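Local coordinates for protein xyloglucan-specific endo-beta-1,4-glucanase BoGH9A (Bacteroides ovatus, PDB 6DHT) that cleaves the beta-1,4-glucan backbone of xyloglucan internally as a family 9 glycoside hydrolase, releasing xyloglucan oligosaccharides, at residues 142-147 with 257-262; 239-244 with 326-331. One frame throughout, in Å; residues are numbered along the deposited sequence.

Contact 1: residues 142-147 with 257-262; sequences HVLIHP and QRYVVQ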
loop_
_atom_site.group_PDB
_atom_site.type_symbol
_atom_site.label_atom_id
_atom_site.label_comp_id
_atom_site.label_asym_id
_atom_site.label_seq_id
_atom_site.Cartn_x
_atom_site.Cartn_y
_atom_site.Cartn_z
ATOM N N HIS A 142 12.718 -10.953 -23.782
ATOM C CA HIS A 142 13.408 -10.298 -24.884
ATOM C C HIS A 142 13.367 -8.785 -24.690
ATOM O O HIS A 142 12.565 -8.086 -25.302
ATOM C CB HIS A 142 12.752 -10.696 -26.208
ATOM C CG HIS A 142 13.537 -10.297 -27.415
ATOM N ND1 HIS A 142 13.496 -9.025 -27.943
ATOM C CD2 HIS A 142 14.386 -11.002 -28.200
ATOM C CE1 HIS A 142 14.285 -8.963 -29.001
ATOM N NE2 HIS A 142 14.837 -10.150 -29.178
ATOM N N VAL A 143 14.250 -8.290 -23.830
ATOM C CA VAL A 143 14.247 -6.895 -23.408
ATOM C C VAL A 143 15.560 -6.219 -23.793
ATOM O O VAL A 143 16.628 -6.788 -23.605
ATOM C CB VAL A 143 13.999 -6.810 -21.864
ATOM C CG1 VAL A 143 14.046 -5.374 -21.359
ATOM C CG2 VAL A 143 12.660 -7.427 -21.523
ATOM N N LEU A 144 15.459 -5.003 -24.313
ATOM C CA LEU A 144 16.610 -4.276 -24.847
ATOM C C LEU A 144 17.253 -3.351 -23.834
ATOM O O LEU A 144 16.570 -2.630 -23.107
ATOM C CB LEU A 144 16.168 -3.417 -26.031
ATOM C CG LEU A 144 16.366 -3.981 -27.438
ATOM C CD1 LEU A 144 15.992 -5.449 -27.535
ATOM C CD2 LEU A 144 15.547 -3.151 -28.413
ATOM N N ILE A 145 18.580 -3.357 -23.797
ATOM C CA ILE A 145 19.301 -2.298 -23.114
ATOM C C ILE A 145 19.091 -1.014 -23.903
ATOM O O ILE A 145 19.603 -0.864 -25.015
ATOM C CB ILE A 145 20.818 -2.603 -23.013
ATOM C CG1 ILE A 145 21.075 -3.889 -22.218
ATOM C CG2 ILE A 145 21.563 -1.425 -22.403
ATOM C CD1 ILE A 145 20.727 -3.827 -20.717
ATOM N N HIS A 146 18.309 -0.102 -23.348
ATOM C CA HIS A 146 18.144 1.238 -23.881
ATOM C C HIS A 146 19.501 1.946 -23.907
ATOM O O HIS A 146 20.380 1.608 -23.124
ATOM C CB HIS A 146 17.176 1.992 -22.986
ATOM C CG HIS A 146 16.673 3.279 -23.553
ATOM N ND1 HIS A 146 17.166 4.504 -23.162
ATOM C CD2 HIS A 146 15.697 3.538 -24.452
ATOM C CE1 HIS A 146 16.515 5.462 -23.793
ATOM N NE2 HIS A 146 15.610 4.902 -24.579
ATOM N N PRO A 147 19.691 2.906 -24.830
ATOM C CA PRO A 147 20.969 3.622 -24.814
ATOM C C PRO A 147 21.298 4.263 -23.460
ATOM O O PRO A 147 22.471 4.324 -23.099
ATOM C CB PRO A 147 20.771 4.688 -25.893
ATOM C CG PRO A 147 19.863 4.038 -26.874
ATOM C CD PRO A 147 18.907 3.214 -26.041
ATOM N N GLN A 257 8.059 -2.583 -28.000
ATOM C CA GLN A 257 9.303 -3.169 -27.525
ATOM C C GLN A 257 9.529 -2.779 -26.058
ATOM O O GLN A 257 9.213 -1.655 -25.660
ATOM C CB GLN A 257 10.477 -2.699 -28.409
ATOM C CG GLN A 257 11.867 -3.112 -27.944
ATOM C CD GLN A 257 12.077 -4.621 -27.947
ATOM O OE1 GLN A 257 12.318 -5.227 -26.896
ATOM N NE2 GLN A 257 12.004 -5.234 -29.131
ATOM N N ARG A 258 10.090 -3.713 -25.292
ATOM C CA ARG A 258 10.390 -3.510 -23.866
ATOM C C ARG A 258 11.866 -3.187 -23.654
ATOM O O ARG A 258 12.743 -3.835 -24.240
ATOM C CB ARG A 258 9.999 -4.764 -23.065
ATOM C CG ARG A 258 8.519 -5.124 -23.155
ATOM C CD ARG A 258 7.669 -4.307 -22.206
ATOM N NE ARG A 258 7.457 -4.996 -20.933
ATOM C CZ ARG A 258 6.546 -4.616 -20.034
ATOM N NH1 ARG A 258 5.799 -3.543 -20.215
ATOM N NH2 ARG A 258 6.415 -5.313 -18.915
ATOM N N TYR A 259 12.127 -2.185 -22.817
ATOM C CA TYR A 259 13.482 -1.714 -22.528
ATOM C C TYR A 259 13.753 -1.661 -21.035
ATOM O O TYR A 259 12.825 -1.455 -20.262
ATOM C CB TYR A 259 13.695 -0.290 -23.042
ATOM C CG TYR A 259 13.602 -0.114 -24.542
ATOM C CD1 TYR A 259 12.385 0.103 -25.151
ATOM C CD2 TYR A 259 14.741 -0.133 -25.329
ATOM C CE1 TYR A 259 12.288 0.274 -26.518
ATOM C CE2 TYR A 259 14.658 0.044 -26.706
ATOM C CZ TYR A 259 13.426 0.241 -27.289
ATOM O OH TYR A 259 13.316 0.418 -28.652
ATOM N N VAL A 260 15.009 -1.832 -20.643
ATOM C CA VAL A 260 15.472 -1.366 -19.332
ATOM C C VAL A 260 16.226 -0.064 -19.557
ATOM O O VAL A 260 16.963 0.088 -20.545
ATOM C CB VAL A 260 16.327 -2.399 -18.538
ATOM C CG1 VAL A 260 15.510 -3.658 -18.223
ATOM C CG2 VAL A 260 17.598 -2.754 -19.278
ATOM N N VAL A 261 15.993 0.898 -18.683
ATOM C CA VAL A 261 16.568 2.220 -18.819
ATOM C C VAL A 261 17.575 2.554 -17.712
ATOM O O VAL A 261 17.879 1.718 -16.839
ATOM C CB VAL A 261 15.463 3.261 -18.889
ATOM C CG1 VAL A 261 14.542 2.960 -20.066
ATOM C CG2 VAL A 261 14.658 3.271 -17.589
ATOM N N GLN A 262 18.079 3.787 -17.796
ATOM C CA GLN A 262 19.117 4.352 -16.937
ATOM C C GLN A 262 19.108 3.858 -15.491
ATOM O O GLN A 262 18.077 3.899 -14.821
ATOM C CB GLN A 262 18.963 5.873 -16.920
ATOM C CG GLN A 262 20.061 6.633 -16.185
ATOM C CD GLN A 262 19.561 7.924 -15.534
ATOM O OE1 GLN A 262 19.116 8.850 -16.214
ATOM N NE2 GLN A 262 19.617 7.979 -14.197
HETATM O O HOH W 1 10.030 -6.714 -26.117
#

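Contact 2: residues 239-244 with 326-331; sequences KLTTPF and PAIATG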
loop_
_atom_site.group_PDB
_atom_site.type_symbol
_atom_site.label_atom_id
_atom_site.label_comp_id
_atom_site.label_asym_id
_atom_site.label_seq_id
_atom_site.Cartn_x
_atom_site.Cartn_y
_atom_site.Cartn_z
ATOM N N LYS A 239 13.691 1.200 -14.381
ATOM C CA LYS A 239 12.436 0.532 -14.706
ATOM C C LYS A 239 12.575 -0.294 -15.987
ATOM O O LYS A 239 13.562 -0.153 -16.743
ATOM C CB LYS A 239 11.312 1.549 -14.840
ATOM C CG LYS A 239 11.585 2.616 -15.914
ATOM C CD LYS A 239 10.412 3.568 -16.058
ATOM C CE LYS A 239 10.747 4.754 -16.965
ATOM N NZ LYS A 239 9.593 5.646 -17.201
ATOM N N LEU A 240 11.597 -1.168 -16.207
ATOM C CA LEU A 240 11.456 -1.944 -17.425
ATOM C C LEU A 240 10.168 -1.464 -18.054
ATOM O O LEU A 240 9.104 -1.519 -17.436
ATOM C CB LEU A 240 11.443 -3.433 -17.113
ATOM C CG LEU A 240 11.496 -4.414 -18.293
ATOM C CD1 LEU A 240 11.885 -5.791 -17.818
ATOM C CD2 LEU A 240 10.149 -4.486 -18.990
ATOM N N THR A 241 10.256 -0.933 -19.276
ATOM C CA THR A 241 9.159 -0.158 -19.829
ATOM C C THR A 241 9.114 -0.207 -21.355
ATOM O O THR A 241 10.108 -0.515 -22.021
ATOM C CB THR A 241 9.282 1.330 -19.373
ATOM O OG1 THR A 241 8.157 2.098 -19.781
ATOM C CG2 THR A 241 10.595 1.960 -19.891
ATOM N N THR A 242 7.938 0.084 -21.885
ATOM C CA THR A 242 7.796 0.416 -23.302
ATOM C C THR A 242 8.078 1.900 -23.421
ATOM O O THR A 242 8.088 2.624 -22.437
ATOM C CB THR A 242 6.379 0.109 -23.763
ATOM O OG1 THR A 242 5.448 0.677 -22.847
ATOM C CG2 THR A 242 6.148 -1.376 -23.851
ATOM N N PRO A 243 8.313 2.396 -24.649
ATOM C CA PRO A 243 8.541 3.842 -24.746
ATOM C C PRO A 243 7.313 4.687 -24.414
ATOM O O PRO A 243 7.428 5.763 -23.811
ATOM C CB PRO A 243 8.925 4.021 -26.226
ATOM C CG PRO A 243 9.549 2.727 -26.580
ATOM C CD PRO A 243 8.729 1.684 -25.863
ATOM N N PHE A 244 6.137 4.224 -24.837
ATOM C CA PHE A 244 4.876 4.879 -24.532
ATOM C C PHE A 244 3.962 3.942 -23.738
ATOM O O PHE A 244 4.037 2.728 -23.868
ATOM C CB PHE A 244 4.113 5.261 -25.821
ATOM C CG PHE A 244 4.766 6.341 -26.641
ATOM C CD1 PHE A 244 4.632 7.675 -26.288
ATOM C CD2 PHE A 244 5.485 6.018 -27.779
ATOM C CE1 PHE A 244 5.233 8.673 -27.043
ATOM C CE2 PHE A 244 6.083 7.011 -28.545
ATOM C CZ PHE A 244 5.954 8.338 -28.171
ATOM N N PRO A 326 14.842 5.482 -28.128
ATOM C CA PRO A 326 13.585 6.224 -28.207
ATOM C C PRO A 326 13.263 6.937 -26.907
ATOM O O PRO A 326 13.722 6.514 -25.835
ATOM C CB PRO A 326 12.549 5.127 -28.482
ATOM C CG PRO A 326 13.136 3.912 -27.898
ATOM C CD PRO A 326 14.618 4.028 -28.118
ATOM N N ALA A 327 12.497 8.009 -26.998
ATOM C CA ALA A 327 12.087 8.742 -25.818
ATOM C C ALA A 327 11.207 7.825 -24.972
ATOM O O ALA A 327 10.466 7.002 -25.506
ATOM C CB ALA A 327 11.335 9.985 -26.207
ATOM N N ILE A 328 11.322 7.962 -23.655
ATOM C CA ILE A 328 10.536 7.180 -22.704
ATOM C C ILE A 328 9.521 8.103 -22.055
ATOM O O ILE A 328 9.891 9.167 -21.570
ATOM C CB ILE A 328 11.454 6.605 -21.615
ATOM C CG1 ILE A 328 12.610 5.811 -22.233
ATOM C CG2 ILE A 328 10.640 5.755 -20.628
ATOM C CD1 ILE A 328 12.197 4.586 -23.008
ATOM N N ALA A 329 8.237 7.724 -22.038
ATOM C CA ALA A 329 7.186 8.604 -21.529
ATOM C C ALA A 329 6.269 7.975 -20.479
ATOM O O ALA A 329 5.195 8.492 -20.195
ATOM C CB ALA A 329 6.338 9.110 -22.694
ATOM N N THR A 330 6.732 6.870 -19.907
ATOM C CA THR A 330 5.970 6.150 -18.885
ATOM C C THR A 330 6.363 6.693 -17.508
ATOM O O THR A 330 7.063 7.678 -17.425
ATOM C CB THR A 330 6.253 4.671 -18.980
ATOM O OG1 THR A 330 7.648 4.468 -18.816
ATOM C CG2 THR A 330 5.824 4.129 -20.342
ATOM N N GLY A 331 5.925 6.051 -16.415
ATOM C CA GLY A 331 6.046 6.660 -15.095
ATOM C C GLY A 331 7.469 7.042 -14.710
ATOM O O GLY A 331 8.382 6.242 -14.840
HETATM O O HOH W 2 8.239 7.463 -26.338
#

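Contact 1: residues 142-147 with 257-262
The imidazole of His146 turns its edge to the ring of Tyr259 in an offset T-shaped pair, centroids 5.5 Å apart and planes at 87°; His146 CD2 and Tyr259 CD2 are the closest atoms, 3.9 Å apart. CD of Pro147 lies over one face of the imidazole, toward its rim, and CG1 of Val261 over the opposite face. Leu144 runs alongside the phenol and points the same way, its CB 3.6 Å from Tyr259 CD2 and its CD2 methyl near CE2. With CG anti to the backbone N (chi1 -167°), the His146 ring is brought in beside Tyr259 and Val261. Its ND1 is hydrogen-bonded to Ser148 OG and its NE2 to Pro326 O, so the rotation of the ring is fixed from both nitrogens.

Beneath these groups the backbones pair as parallel beta strands. Leu144 N donates to Arg258 O at 3.0 Å, nearly straight at 174°, and Leu144 O accepts from Val260 N at 3.0 Å; the pairing closes with His146 N to Val260 O at 3.1 Å. At the other end a water joins His142 O to Arg258 N. Leu144 and Tyr259 occupy one face of the sheet, whereas on the reverse Ile145 CD1 packs 3.6 Å from Val260 CG2. The guanidinium of Arg258 leads away to a salt bridge with Asp140.

The pair forms the parallel step of a mixed sheet: strand 159-160 flanks 143-145, strand 239-241 flanks 259-260, and helix 317-321 meets His146 through Leu320.

Contact 2: residues 239-244 with 326-331
A hydrogen-bonded contact between a short beta strand and an irregular loop is formed here, in the catalytic (alpha/alpha)6 barrel domain of a family 9 glycoside hydrolase. Strand 239-241 and its continuation to Phe244 meet residues 326-331, part of the connection from helix 317-321 to helix 339-353, and the segments run at 111° to each other.

At the strand end of the contact, Lys239 stretches an extended chain to the loop. Its NZ donates to Thr330 OG1 at 2.8 Å and to Gly331 O, and Gln317 OE1 is a further partner, so three oxygens grip the ammonium group. The methyl CG2 of Ile328 lies beside it, 3.6 Å from NZ. The hydroxyls then form a relay: Thr330 OG1 donates to Thr241 OG1 at 2.6 Å, and Thr241 OG1 in turn donates to Thr242 O, in the carbonyl plane on a lone pair. The first torsion of Thr330 (chi1 58°) sets OG1 between the backbone N and the carbonyl carbon, within bonding distance of both Lys239 NZ and Thr241 OG1. There it accepts from the lysine and donates to the threonine.

Farther along, the backbone takes over. Ala329 N donates to Pro243 O at 2.8 Å, while the proline rings meet obliquely, CG of Pro243 against CG of Pro326. Tyr259 of strand 259-260 touches both prolines, and Asn321 holds the backbone N of Ile328. Gly331 N is hydrogen-bonded to Tyr175 OH, of strand 174-175.

Of the two lysine bonds into the loop, the one to Gly331 O measures 2.7 Å, and NZ stands 54° out of the carbonyl plane, above it rather than on a lone pair.

Overall arrangement
Contacts 1 and 2 share a small sheet close to the predicted active site. Their centres are 9 Å apart, and strand 259-260 of contact 1 pairs antiparallel with strand 239-241 of contact 2. Two probable hydrogen bonds join them: Tyr259 N to Thr241 O at 2.7 Å and His146 NE2 to Pro326 O at 2.8 Å. Both approach the predicted nucleophile Asp171, whose side chain is about 7 Å from that of Arg258 and about 5 Å from that of Thr330. Gly331 is about 9 Å from the side chain of the predicted proton donor Glu548. This nearness to Asp171 and Glu548 is consistent with a place beside the substrate cleft; a 1,2-ethanediol about 4 Å from Gly331 probably comes from the crystallisation liquor.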